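Local atomic coordinates of pectate lyase (Cellvibrio cellulosa, PDB entry 1GXM), a protein that cleaves polygalacturonic acid (pectate) by anti-beta-elimination, this chain being the catalytic module of a longer family 10 polysaccharide lyase. Residues Arg207-Glu212 / Ser291-Ser296; Tyr278-Leu283 / Tyr312-Asn317; Leu189-Ala194 / Glu212-Ser217. All blocks are in the same frame, centred on the assembly; numbering follows the deposited sequence.

Overall arrangement
All three contacts lie in the pectate lyase catalytic module, on the same side of the chain's centre. Contact 3 closes before contact 2 opens along the chain, while contact 1 crosses both in sequence. The centres of contacts 2 and 3 are about 10 Å apart, those of 1 and 2 about 12 Å, and those of 1 and 3 about 15 Å. Strands 214-215 and 280-281 form a small antiparallel sheet that joins contacts 3 and 2. Contacts 1 and 3 share Glu212. Glu210 of contact 1 reaches Tyr312 of contact 2. Residues 207-217 are thus held by 291-296, 278-281 and the 189-194 loop, so segments far apart in sequence meet in one region.

Contact 1. Residues Arg207-Glu212 / Ser291-Ser296; sequences RAYELE and SDRDGS
Gly295 CA approaches Ala208 O at 3.2 Å in a CA-H...O contact, with 144° at the hydrogen. This is unusual as the main polar link, because no conventional hydrogen bond runs directly from 207-212 to 291-296. Gly295 has a positive phi and no side chain, and the carbonyl of Ala208 settles close against its backbone. Ala208 CB in turn rests 3.3 Å from Arg293 O.

Beyond this point Tyr209 and Arg293 run side by side in the same direction. The first torsion of Tyr209 places CG between its backbone N and carbonyl carbon (chi1 43°), and Tyr209 CB rests 3.5 Å from Asp292 O. The Arg293 guanidinium stands almost perpendicular to the ring, at 83°, with NH1 3.8 Å from Tyr209 CE2. Water 1 is 2.8 Å from Tyr209 OH and takes a weak bond from Arg293 NH1. Arg293 NE also has a salt bridge to Glu307, and Arg308 makes a cation-pi contact with Tyr209.

Within 291-296, Ser291 OG donates to Ser296 O at 2.6 Å, in the carbonyl plane, and closes that loop. Leu211 CD1 covers this bond, 3.6 Å from both Ser291 OG and Ser296 O.

Two type I beta turns, Arg207-Glu210 and Asp292-Gly295, are packed against each other here. The second ends on a positive-phi glycine and runs into an Asx turn at Asp294, a compact loop linking strands 290-291 and 297-298.

Contact 2. Residues Tyr278-Leu283 / Tyr312-Asn317; sequences YRFYDL and YSWGGN
Arg279 lies flat on Tyr312 in a stacked cation-pi contact, next to the two-stranded antiparallel sheet of 274-278 and 315-316. In that sheet Tyr278 and Gly315 form a non-hydrogen-bonded pair, and just beyond it Arg279 N donates to Trp314 O at 3.0 Å.

The Arg279 side chain starts with CB at 3.5 Å from Trp314 O. CG is anti to the backbone N (chi1 -170°) and sits over one face of the Phe280 ring, toward its rim. The extended chain then carries CD past Ser313 O. NE comes close to Tyr312 OH, but the angle is too poor for a hydrogen bond. CZ is 3.8 Å from the centroid of the Tyr312 ring and off-centre, toward the hydroxyl end, with the two planes only 11° apart. NH1 donates to Ser313 O at 2.9 Å, nearly straight at 168°, on a lone pair and in both planes. This bond helps fix the rotation of the guanidinium. Water 2 joins NH1 to Ser313 N. Tyr312 OH is hydrogen-bonded to Glu210.

Phe280 touches both aromatic partners. Its CE2 meets the edge of the Tyr312 ring and lies 3.4 Å from Trp314 CZ3.

Contact 3. Residues Leu189-Ala194 / Glu212-Ser217; sequences LTVWCA and ESLSGS
Leu214 packs against Thr190 and Val191 in one dense part of this buried contact. Its side chain crosses both of theirs at about a right angle. Leu214 CD1 is 3.6 Å from Thr190 OG1, and Leu214 CB is 3.8 Å from Val191 CG2. Leu214 CG is anti to its own carbonyl carbon (chi1 -59°), which brings both methyls against Thr190. The hydroxyl of Thr190 is bonded to Trp183 O, so its polar end is engaged although a leucine presses on it. Trp245 of helix 233-246 touches all three side chains.

Cys193 belongs to the tight part as well. Its CB closes to 3.0 Å on Ser213 O, and Cys193 SG comes within 3.1 Å of the same Ser213 O.

One direct hydrogen bond joins the two segments. Ser215 N donates to Trp192 O at 2.7 Å, with 167° at the hydrogen and the donor tilted from the carbonyl plane. Ser215 CB rests against the same carbonyl. The touching parts run 105° apart, so the 189-194 loop goes across strand 214-215 and does not extend its sheet.

The join between Ala194 and Ser213 is looser, because a water mediates it. Water 4 accepts from Ala194 N at 3.0 Å and donates to Ser213 OG at 2.7 Å. Ser213 OG is also bonded to Leu211 O, which continues the chain of bonds. Glu212 is partly exposed at the border, and its OE1 forms a salt bridge with Lys205.

Ser213 O is buried and has no hydrogen-bond partner in the model. The chemistry is therefore uneven: one short backbone bond and a water bridge hold the crossing, while one carbonyl, faced by Cys193 CB and SG, probably pays some desolvation cost.

Contact 1. Residues Arg207-Glu212 / Ser291-Ser296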
ATOM      1  N   ARG A 207      10.892   0.124  11.447  1.00  8.88           N
ATOM      2  CA  ARG A 207      11.968   0.945  11.964  1.00  9.86           C
ATOM      3  C   ARG A 207      11.718   1.242  13.430  1.00  9.52           C
ATOM      4  O   ARG A 207      10.682   0.889  13.980  1.00  8.87           O
ATOM      5  CB  ARG A 207      12.142   2.194  11.114  1.00 10.79           C
ATOM      6  CG  ARG A 207      12.591   1.828   9.724  1.00 11.34           C
ATOM      7  CD  ARG A 207      12.637   2.949   8.748  1.00 13.10           C
ATOM      8  NE  ARG A 207      11.301   3.394   8.418  1.00 15.00           N
ATOM      9  CZ  ARG A 207      11.016   4.279   7.476  1.00 17.32           C
ATOM     10  NH1 ARG A 207      11.993   4.812   6.757  1.00 19.44           N
ATOM     11  NH2 ARG A 207       9.762   4.636   7.251  1.00 17.67           N
ATOM     12  N   ALA A 208      12.683   1.867  14.075  1.00  9.50           N
ATOM     13  CA  ALA A 208      12.624   2.001  15.528  1.00  9.25           C
ATOM     14  C   ALA A 208      11.351   2.681  16.006  1.00  9.43           C
ATOM     15  O   ALA A 208      10.814   2.337  17.050  1.00  9.90           O
ATOM     16  CB  ALA A 208      13.819   2.756  16.038  1.00 10.20           C
ATOM     17  N   TYR A 209      10.889   3.640  15.221  1.00  9.15           N
ATOM     18  CA  TYR A 209       9.772   4.497  15.606  1.00  9.11           C
ATOM     19  C   TYR A 209       8.473   4.019  14.989  1.00  8.97           C
ATOM     20  O   TYR A 209       7.480   4.733  15.026  1.00  8.58           O
ATOM     21  CB  TYR A 209      10.075   5.966  15.207  1.00 10.08           C
ATOM     22  CG  TYR A 209      10.685   6.062  13.837  1.00 10.84           C
ATOM     23  CD1 TYR A 209       9.902   6.097  12.688  1.00 11.33           C
ATOM     24  CD2 TYR A 209      12.079   6.064  13.681  1.00 11.67           C
ATOM     25  CE1 TYR A 209      10.489   6.127  11.417  1.00 12.99           C
ATOM     26  CE2 TYR A 209      12.649   6.083  12.429  1.00 12.72           C
ATOM     27  CZ  TYR A 209      11.857   6.102  11.304  1.00 13.08           C
ATOM     28  OH  TYR A 209      12.440   6.146  10.055  1.00 16.51           O
ATOM     29  N   GLU A 210       8.473   2.809  14.425  1.00  8.36           N
ATOM     30  CA  GLU A 210       7.318   2.209  13.769  1.00  8.59           C
ATOM     31  C   GLU A 210       6.916   0.958  14.528  1.00  8.08           C
ATOM     32  O   GLU A 210       7.427  -0.109  14.287  1.00  8.85           O
ATOM     33  CB  GLU A 210       7.648   1.906  12.317  1.00  8.27           C
ATOM     34  CG  GLU A 210       7.847   3.197  11.549  1.00  9.72           C
ATOM     35  CD  GLU A 210       8.363   3.033  10.154  1.00 10.36           C
ATOM     36  OE1 GLU A 210       9.099   2.075   9.866  1.00 10.80           O
ATOM     37  OE2 GLU A 210       8.034   3.891   9.319  1.00 12.33           O
ATOM     38  N   LEU A 211       6.013   1.118  15.476  1.00  7.87           N
ATOM     39  CA  LEU A 211       5.705   0.068  16.420  1.00  7.79           C
ATOM     40  C   LEU A 211       4.469  -0.693  15.997  1.00  7.47           C
ATOM     41  O   LEU A 211       3.724  -0.294  15.128  1.00  7.94           O
ATOM     42  CB  LEU A 211       5.527   0.678  17.798  1.00  7.98           C
ATOM     43  CG  LEU A 211       6.667   1.536  18.322  1.00  9.07           C
ATOM     44  CD1 LEU A 211       6.379   1.926  19.747  1.00  9.65           C
ATOM     45  CD2 LEU A 211       7.973   0.778  18.290  1.00 10.06           C
ATOM     46  N   GLU A 212       4.228  -1.782  16.692  1.00  8.13           N
ATOM     47  CA  GLU A 212       3.017  -2.558  16.507  1.00  8.19           C
ATOM     48  C   GLU A 212       1.827  -1.685  16.850  1.00  7.91           C
ATOM     49  O   GLU A 212       1.793  -1.048  17.887  1.00  8.53           O
ATOM     50  CB  GLU A 212       3.003  -3.797  17.406  1.00  8.35           C
ATOM     51  CG  GLU A 212       4.277  -4.652  17.342  1.00 10.02           C
ATOM     52  CD  GLU A 212       5.331  -4.261  18.384  1.00 12.02           C
ATOM     53  OE1 GLU A 212       5.519  -3.057  18.705  1.00 10.87           O
ATOM     54  OE2 GLU A 212       6.009  -5.167  18.919  1.00 15.25           O
ATOM     55  N   SER A 291       6.147   7.510  18.841  1.00  7.83           N
ATOM     56  CA  SER A 291       7.374   6.794  19.131  1.00  7.86           C
ATOM     57  C   SER A 291       8.562   7.699  18.822  1.00  8.55           C
ATOM     58  O   SER A 291       8.408   8.902  18.595  1.00  8.92           O
ATOM     59  CB  SER A 291       7.390   5.456  18.397  1.00  8.22           C
ATOM     60  OG  SER A 291       8.523   4.699  18.760  1.00  8.09           O
ATOM     61  N   ASP A 292       9.751   7.135  18.838  1.00  9.18           N
ATOM     62  CA  ASP A 292      10.939   7.926  18.650  1.00  9.81           C
ATOM     63  C   ASP A 292      12.056   6.976  18.297  1.00  9.82           C
ATOM     64  O   ASP A 292      11.839   5.781  18.202  1.00 10.01           O
ATOM     65  CB  ASP A 292      11.233   8.681  19.944  1.00 10.16           C
ATOM     66  CG  ASP A 292      11.909  10.015  19.729  1.00 11.35           C
ATOM     67  OD1 ASP A 292      12.606  10.201  18.708  1.00 12.93           O
ATOM     68  OD2 ASP A 292      11.791  10.901  20.603  1.00 13.95           O
ATOM     69  N   ARG A 293      13.259   7.508  18.122  1.00 10.88           N
ATOM     70  CA  ARG A 293      14.364   6.678  17.668  1.00 12.27           C
ATOM     71  C   ARG A 293      14.779   5.638  18.675  1.00 11.40           C
ATOM     72  O   ARG A 293      15.388   4.648  18.282  1.00 11.75           O
ATOM     73  CB  ARG A 293      15.534   7.549  17.241  1.00 14.05           C
ATOM     74  CG  ARG A 293      15.195   8.297  15.964  1.00 16.64           C
ATOM     75  CD  ARG A 293      16.375   8.679  15.162  1.00 18.34           C
ATOM     76  NE  ARG A 293      16.076   9.435  13.953  1.00 19.59           N
ATOM     77  CZ  ARG A 293      15.972   8.924  12.733  1.00 20.56           C
ATOM     78  NH1 ARG A 293      16.093   7.617  12.505  1.00 22.56           N
ATOM     79  NH2 ARG A 293      15.739   9.734  11.713  1.00 20.63           N
ATOM     80  N   ASP A 294      14.408   5.824  19.944  1.00 10.56           N
ATOM     81  CA  ASP A 294      14.675   4.819  20.971  1.00 11.43           C
ATOM     82  C   ASP A 294      13.644   3.698  21.002  1.00 10.59           C
ATOM     83  O   ASP A 294      13.750   2.800  21.807  1.00 12.03           O
ATOM     84  CB  ASP A 294      14.803   5.445  22.348  1.00 12.29           C
ATOM     85  CG  ASP A 294      13.542   6.116  22.826  1.00 14.37           C
ATOM     86  OD1 ASP A 294      12.556   6.284  22.061  1.00 11.62           O
ATOM     87  OD2 ASP A 294      13.456   6.506  24.001  1.00 20.76           O
ATOM     88  N   GLY A 295      12.641   3.753  20.144  1.00 10.36           N
ATOM     89  CA  GLY A 295      11.606   2.756  20.107  1.00 10.42           C
ATOM     90  C   GLY A 295      10.609   2.848  21.238  1.00 10.01           C
ATOM     91  O   GLY A 295       9.843   1.930  21.421  1.00 10.35           O
ATOM     92  N   SER A 296      10.608   3.948  21.985  1.00  9.10           N
ATOM     93  CA  SER A 296       9.663   4.148  23.074  1.00  9.42           C
ATOM     94  C   SER A 296       8.271   4.431  22.535  1.00  8.86           C
ATOM     95  O   SER A 296       8.087   4.695  21.354  1.00 10.16           O
ATOM     96  CB  SER A 296      10.127   5.291  23.955  1.00 10.32           C
ATOM     97  OG  SER A 296      10.178   6.504  23.228  1.00 12.41           O
TER
HETATM   98  O   HOH W   1      15.202   5.455   9.996  1.00 36.37           O

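Contact 2. Residues Tyr278-Leu283 / Tyr312-Asn317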
ATOM      1  N   TYR A 278      -4.556   9.477  13.559  1.00  7.86           N
ATOM      2  CA  TYR A 278      -3.194   9.184  13.918  1.00  7.49           C
ATOM      3  C   TYR A 278      -2.572   8.192  12.951  1.00  7.39           C
ATOM      4  O   TYR A 278      -3.249   7.349  12.364  1.00  7.71           O
ATOM      5  CB  TYR A 278      -3.116   8.622  15.326  1.00  7.32           C
ATOM      6  CG  TYR A 278      -3.475   9.630  16.385  1.00  8.38           C
ATOM      7  CD1 TYR A 278      -4.786   9.816  16.786  1.00  9.26           C
ATOM      8  CD2 TYR A 278      -2.501  10.407  16.978  1.00  8.92           C
ATOM      9  CE1 TYR A 278      -5.102  10.749  17.757  1.00  9.78           C
ATOM     10  CE2 TYR A 278      -2.811  11.348  17.937  1.00 10.30           C
ATOM     11  CZ  TYR A 278      -4.105  11.503  18.328  1.00 10.76           C
ATOM     12  OH  TYR A 278      -4.394  12.442  19.290  1.00 13.94           O
ATOM     13  N   ARG A 279      -1.263   8.277  12.808  1.00  7.56           N
ATOM     14  CA  ARG A 279      -0.547   7.278  12.044  1.00  7.22           C
ATOM     15  C   ARG A 279      -0.518   5.921  12.744  1.00  7.35           C
ATOM     16  O   ARG A 279      -0.551   4.881  12.072  1.00  7.43           O
ATOM     17  CB  ARG A 279       0.859   7.759  11.771  1.00  7.40           C
ATOM     18  CG  ARG A 279       1.628   6.920  10.797  1.00  9.65           C
ATOM     19  CD  ARG A 279       2.699   7.698  10.175  1.00 13.70           C
ATOM     20  NE  ARG A 279       3.410   6.972   9.145  1.00 15.42           N
ATOM     21  CZ  ARG A 279       4.278   7.535   8.350  1.00 15.68           C
ATOM     22  NH1 ARG A 279       4.546   8.811   8.485  1.00 13.71           N
ATOM     23  NH2 ARG A 279       4.891   6.821   7.429  1.00 16.56           N
ATOM     24  N   PHE A 280      -0.447   5.952  14.066  1.00  7.06           N
ATOM     25  CA  PHE A 280      -0.346   4.751  14.887  1.00  6.80           C
ATOM     26  C   PHE A 280      -1.387   4.781  15.978  1.00  6.54           C
ATOM     27  O   PHE A 280      -1.472   5.751  16.720  1.00  7.28           O
ATOM     28  CB  PHE A 280       1.022   4.671  15.544  1.00  7.17           C
ATOM     29  CG  PHE A 280       2.164   4.751  14.579  1.00  7.62           C
ATOM     30  CD1 PHE A 280       2.567   3.637  13.860  1.00  8.29           C
ATOM     31  CD2 PHE A 280       2.835   5.940  14.391  1.00  7.99           C
ATOM     32  CE1 PHE A 280       3.592   3.734  12.963  1.00  8.79           C
ATOM     33  CE2 PHE A 280       3.860   6.035  13.498  1.00  8.51           C
ATOM     34  CZ  PHE A 280       4.260   4.919  12.795  1.00  8.70           C
ATOM     35  N   TYR A 281      -2.141   3.700  16.091  1.00  6.92           N
ATOM     36  CA  TYR A 281      -3.074   3.505  17.182  1.00  7.05           C
ATOM     37  C   TYR A 281      -2.708   2.259  17.954  1.00  7.32           C
ATOM     38  O   TYR A 281      -2.339   1.239  17.386  1.00  7.42           O
ATOM     39  CB  TYR A 281      -4.483   3.282  16.668  1.00  7.23           C
ATOM     40  CG  TYR A 281      -5.100   4.488  16.054  1.00  7.39           C
ATOM     41  CD1 TYR A 281      -4.874   4.804  14.738  1.00  7.15           C
ATOM     42  CD2 TYR A 281      -5.897   5.328  16.809  1.00  7.45           C
ATOM     43  CE1 TYR A 281      -5.458   5.903  14.166  1.00  7.80           C
ATOM     44  CE2 TYR A 281      -6.470   6.440  16.256  1.00  7.63           C
ATOM     45  CZ  TYR A 281      -6.264   6.730  14.929  1.00  7.27           C
ATOM     46  OH  TYR A 281      -6.826   7.842  14.336  1.00  9.09           O
ATOM     47  N   ASP A 282      -2.873   2.321  19.259  1.00  7.44           N
ATOM     48  CA  ASP A 282      -2.633   1.151  20.077  1.00  8.22           C
ATOM     49  C   ASP A 282      -3.602   0.034  19.691  1.00  8.70           C
ATOM     50  O   ASP A 282      -4.809   0.263  19.569  1.00  8.89           O
ATOM     51  CB  ASP A 282      -2.773   1.508  21.546  1.00  9.00           C
ATOM     52  CG  ASP A 282      -2.483   0.356  22.443  1.00 10.42           C
ATOM     53  OD1 ASP A 282      -3.408  -0.446  22.737  1.00 11.14           O
ATOM     54  OD2 ASP A 282      -1.350   0.171  22.865  1.00 12.22           O
ATOM     55  N   LEU A 283      -3.078  -1.178  19.543  1.00  8.68           N
ATOM     56  CA  LEU A 283      -3.849  -2.309  19.071  1.00  8.97           C
ATOM     57  C   LEU A 283      -5.078  -2.569  19.920  1.00  9.65           C
ATOM     58  O   LEU A 283      -6.101  -2.945  19.403  1.00 10.44           O
ATOM     59  CB  LEU A 283      -2.971  -3.550  19.044  1.00  9.04           C
ATOM     60  CG  LEU A 283      -1.956  -3.557  17.915  1.00  9.11           C
ATOM     61  CD1 LEU A 283      -0.964  -4.656  18.151  1.00 10.41           C
ATOM     62  CD2 LEU A 283      -2.597  -3.751  16.548  1.00  9.33           C
ATOM     63  N   TYR A 312       8.962  13.172  10.496  1.00 12.92           N
ATOM     64  CA  TYR A 312       8.037  12.080  10.210  1.00 11.80           C
ATOM     65  C   TYR A 312       6.649  12.570  10.555  1.00 11.54           C
ATOM     66  O   TYR A 312       6.484  13.305  11.532  1.00 11.29           O
ATOM     67  CB  TYR A 312       8.411  10.899  11.099  1.00 12.58           C
ATOM     68  CG  TYR A 312       7.824   9.554  10.784  1.00 12.53           C
ATOM     69  CD1 TYR A 312       8.319   8.777   9.759  1.00 13.13           C
ATOM     70  CD2 TYR A 312       6.809   9.015  11.564  1.00 13.63           C
ATOM     71  CE1 TYR A 312       7.806   7.527   9.517  1.00 12.93           C
ATOM     72  CE2 TYR A 312       6.287   7.777  11.314  1.00 13.70           C
ATOM     73  CZ  TYR A 312       6.812   7.014  10.313  1.00 14.58           C
ATOM     74  OH  TYR A 312       6.302   5.767  10.040  1.00 15.45           O
ATOM     75  N   SER A 313       5.657  12.200   9.751  1.00 10.80           N
ATOM     76  CA  SER A 313       4.285  12.618  10.009  1.00 11.57           C
ATOM     77  C   SER A 313       3.615  11.639  10.946  1.00 10.17           C
ATOM     78  O   SER A 313       3.565  10.443  10.673  1.00 12.43           O
ATOM     79  CB  SER A 313       3.463  12.667   8.737  1.00 13.54           C
ATOM     80  OG  SER A 313       3.943  13.669   7.904  1.00 17.18           O
ATOM     81  N   TRP A 314       3.051  12.133  12.026  1.00  7.81           N
ATOM     82  CA  TRP A 314       2.454  11.296  13.069  1.00  8.12           C
ATOM     83  C   TRP A 314       0.937  11.249  13.007  1.00  7.83           C
ATOM     84  O   TRP A 314       0.309  10.592  13.814  1.00  8.22           O
ATOM     85  CB  TRP A 314       2.927  11.777  14.445  1.00  8.06           C
ATOM     86  CG  TRP A 314       4.382  11.551  14.575  1.00  8.03           C
ATOM     87  CD1 TRP A 314       5.380  12.418  14.248  1.00  7.42           C
ATOM     88  CD2 TRP A 314       5.019  10.318  14.908  1.00  7.96           C
ATOM     89  NE1 TRP A 314       6.599  11.816  14.417  1.00  7.86           N
ATOM     90  CE2 TRP A 314       6.403  10.524  14.820  1.00  8.12           C
ATOM     91  CE3 TRP A 314       4.559   9.071  15.318  1.00  7.98           C
ATOM     92  CZ2 TRP A 314       7.319   9.551  15.112  1.00  8.95           C
ATOM     93  CZ3 TRP A 314       5.484   8.097  15.605  1.00  8.38           C
ATOM     94  CH2 TRP A 314       6.843   8.333  15.480  1.00  8.51           C
ATOM     95  N   GLY A 315       0.360  11.943  12.031  1.00  7.37           N
ATOM     96  CA  GLY A 315      -1.065  11.984  11.851  1.00  8.06           C
ATOM     97  C   GLY A 315      -1.353  12.630  10.529  1.00  7.76           C
ATOM     98  O   GLY A 315      -0.464  13.140   9.862  1.00  8.28           O
ATOM     99  N   GLY A 316      -2.618  12.644  10.178  1.00  7.78           N
ATOM    100  CA  GLY A 316      -3.023  13.223   8.934  1.00  8.09           C
ATOM    101  C   GLY A 316      -4.474  12.986   8.633  1.00  8.24           C
ATOM    102  O   GLY A 316      -5.230  12.467   9.416  1.00  8.90           O
ATOM    103  N   ASN A 317      -4.845  13.381   7.434  1.00  9.00           N
ATOM    104  CA  ASN A 317      -6.204  13.330   6.972  1.00 10.31           C
ATOM    105  C   ASN A 317      -6.503  12.000   6.279  1.00 10.95           C
ATOM    106  O   ASN A 317      -7.165  11.947   5.254  1.00 13.75           O
ATOM    107  CB  ASN A 317      -6.386  14.586   6.091  1.00 12.34           C
ATOM    108  CG  ASN A 317      -7.657  14.544   5.283  0.50 10.69           C
ATOM    109  OD1 ASN A 317      -7.758  14.943   4.115  0.50 10.68           O
ATOM    110  ND2 ASN A 317      -8.676  14.073   5.948  0.50 10.06           N
TER
HETATM  111  O   HOH W   2       6.425  10.751   7.196  1.00 19.22           O
HETATM  112  O   HOH W   3       0.448   8.402  15.467  1.00  8.06           O

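Contact 3. Residues Leu189-Ala194 / Glu212-Ser217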
ATOM      1  N   LEU A 189     -13.557  -6.440  14.580  1.00 14.53           N
ATOM      2  CA  LEU A 189     -12.684  -6.321  13.425  1.00 13.26           C
ATOM      3  C   LEU A 189     -12.353  -4.851  13.162  1.00 11.53           C
ATOM      4  O   LEU A 189     -13.253  -4.016  13.136  1.00 11.85           O
ATOM      5  CB  LEU A 189     -13.374  -6.902  12.202  1.00 14.57           C
ATOM      6  CG  LEU A 189     -12.549  -7.448  11.078  1.00 17.04           C
ATOM      7  CD1 LEU A 189     -11.510  -8.501  11.524  1.00 16.25           C
ATOM      8  CD2 LEU A 189     -13.520  -8.078  10.057  1.00 17.81           C
ATOM      9  N   THR A 190     -11.071  -4.541  12.948  1.00  9.54           N
ATOM     10  CA  THR A 190     -10.624  -3.163  12.744  1.00  9.13           C
ATOM     11  C   THR A 190      -9.843  -3.050  11.454  1.00  8.75           C
ATOM     12  O   THR A 190     -10.412  -3.172  10.402  1.00  8.69           O
ATOM     13  CB  THR A 190      -9.857  -2.604  13.970  1.00  9.20           C
ATOM     14  OG1 THR A 190      -8.701  -3.392  14.278  1.00  9.22           O
ATOM     15  CG2 THR A 190     -10.760  -2.631  15.221  1.00  9.01           C
ATOM     16  N   VAL A 191      -8.538  -2.812  11.538  1.00  7.85           N
ATOM     17  CA  VAL A 191      -7.719  -2.554  10.360  1.00  7.77           C
ATOM     18  C   VAL A 191      -6.393  -3.307  10.490  1.00  7.76           C
ATOM     19  O   VAL A 191      -6.374  -4.404  11.040  1.00  8.59           O
ATOM     20  CB  VAL A 191      -7.578  -1.049  10.059  1.00  8.63           C
ATOM     21  CG1 VAL A 191      -8.920  -0.471   9.679  1.00  8.18           C
ATOM     22  CG2 VAL A 191      -6.948  -0.275  11.217  1.00  9.11           C
ATOM     23  N   TRP A 192      -5.312  -2.742   9.965  1.00  7.08           N
ATOM     24  CA  TRP A 192      -4.055  -3.439   9.861  1.00  7.05           C
ATOM     25  C   TRP A 192      -2.945  -2.572  10.390  1.00  6.80           C
ATOM     26  O   TRP A 192      -3.018  -1.355  10.385  1.00  8.04           O
ATOM     27  CB  TRP A 192      -3.725  -3.788   8.386  1.00  7.25           C
ATOM     28  CG  TRP A 192      -4.744  -4.686   7.793  1.00  8.01           C
ATOM     29  CD1 TRP A 192      -4.685  -6.040   7.714  1.00  8.16           C
ATOM     30  CD2 TRP A 192      -6.026  -4.313   7.282  1.00  7.53           C
ATOM     31  NE1 TRP A 192      -5.835  -6.529   7.167  1.00  9.11           N
ATOM     32  CE2 TRP A 192      -6.680  -5.494   6.887  1.00  7.53           C
ATOM     33  CE3 TRP A 192      -6.673  -3.093   7.085  1.00  8.54           C
ATOM     34  CZ2 TRP A 192      -7.957  -5.492   6.341  1.00  9.14           C
ATOM     35  CZ3 TRP A 192      -7.926  -3.084   6.553  1.00  8.40           C
ATOM     36  CH2 TRP A 192      -8.576  -4.277   6.206  1.00  8.58           C
ATOM     37  N   CYS A 193      -1.889  -3.229  10.820  1.00  7.18           N
ATOM     38  CA  CYS A 193      -0.609  -2.598  11.083  1.00  7.40           C
ATOM     39  C   CYS A 193       0.085  -2.339   9.765  1.00  7.19           C
ATOM     40  O   CYS A 193      -0.215  -2.935   8.757  1.00  8.06           O
ATOM     41  CB  CYS A 193       0.244  -3.533  11.956  1.00  7.38           C
ATOM     42  SG  CYS A 193       1.671  -2.748  12.690  1.00  8.36           S
ATOM     43  N   ALA A 194       1.061  -1.445   9.770  1.00  7.51           N
ATOM     44  CA  ALA A 194       1.811  -1.177   8.553  1.00  7.54           C
ATOM     45  C   ALA A 194       2.605  -2.390   8.099  1.00  7.71           C
ATOM     46  O   ALA A 194       2.943  -2.507   6.939  1.00  7.85           O
ATOM     47  CB  ALA A 194       2.703   0.002   8.703  1.00  7.40           C
ATOM     48  N   GLU A 212       4.228  -1.782  16.692  1.00  8.13           N
ATOM     49  CA  GLU A 212       3.017  -2.558  16.507  1.00  8.19           C
ATOM     50  C   GLU A 212       1.827  -1.685  16.850  1.00  7.91           C
ATOM     51  O   GLU A 212       1.793  -1.048  17.887  1.00  8.53           O
ATOM     52  CB  GLU A 212       3.003  -3.797  17.406  1.00  8.35           C
ATOM     53  CG  GLU A 212       4.277  -4.652  17.342  1.00 10.02           C
ATOM     54  CD  GLU A 212       5.331  -4.261  18.384  1.00 12.02           C
ATOM     55  OE1 GLU A 212       5.519  -3.057  18.705  1.00 10.87           O
ATOM     56  OE2 GLU A 212       6.009  -5.167  18.919  1.00 15.25           O
ATOM     57  N   SER A 213       0.847  -1.703  15.967  1.00  7.73           N
ATOM     58  CA  SER A 213      -0.189  -0.702  15.977  1.00  7.46           C
ATOM     59  C   SER A 213      -1.191  -0.970  14.900  1.00  7.27           C
ATOM     60  O   SER A 213      -0.949  -1.771  14.005  1.00  7.99           O
ATOM     61  CB  SER A 213       0.421   0.661  15.722  1.00  7.67           C
ATOM     62  OG  SER A 213       1.183   0.642  14.538  1.00  8.50           O
ATOM     63  N   LEU A 214      -2.331  -0.303  14.991  1.00  7.55           N
ATOM     64  CA  LEU A 214      -3.164  -0.107  13.803  1.00  7.56           C
ATOM     65  C   LEU A 214      -2.670   1.111  13.062  1.00  7.39           C
ATOM     66  O   LEU A 214      -2.396   2.163  13.651  1.00  8.02           O
ATOM     67  CB  LEU A 214      -4.616   0.090  14.189  1.00  7.95           C
ATOM     68  CG  LEU A 214      -5.206  -1.078  14.967  1.00  8.09           C
ATOM     69  CD1 LEU A 214      -6.615  -0.736  15.382  1.00  8.78           C
ATOM     70  CD2 LEU A 214      -5.197  -2.331  14.155  1.00  9.25           C
ATOM     71  N   SER A 215      -2.557   0.963  11.757  1.00  7.45           N
ATOM     72  CA  SER A 215      -2.029   2.017  10.907  1.00  7.19           C
ATOM     73  C   SER A 215      -3.145   2.851  10.329  1.00  7.94           C
ATOM     74  O   SER A 215      -3.918   2.396   9.495  1.00  8.24           O
ATOM     75  CB  SER A 215      -1.231   1.439   9.749  1.00  8.36           C
ATOM     76  OG  SER A 215      -0.738   2.478   8.910  1.00  8.34           O
ATOM     77  N   GLY A 216      -3.205   4.105  10.744  1.00  7.85           N
ATOM     78  CA  GLY A 216      -4.145   5.032  10.164  1.00  7.95           C
ATOM     79  C   GLY A 216      -3.808   5.350   8.726  1.00  8.62           C
ATOM     80  O   GLY A 216      -4.693   5.615   7.933  1.00  9.58           O
ATOM     81  N   SER A 217      -2.524   5.343   8.389  1.00  8.55           N
ATOM     82  CA  SER A 217      -2.069   5.710   7.054  1.00  9.31           C
ATOM     83  C   SER A 217      -2.220   4.586   6.050  1.00  9.79           C
ATOM     84  O   SER A 217      -2.686   4.802   4.953  1.00 11.86           O
ATOM     85  CB  SER A 217      -0.611   6.141   7.113  1.00 10.08           C
ATOM     86  OG  SER A 217       0.142   5.197   7.845  1.00 11.02           O
TER
HETATM   87  O   HOH W   4       1.485   0.706  11.825  1.00  7.86           O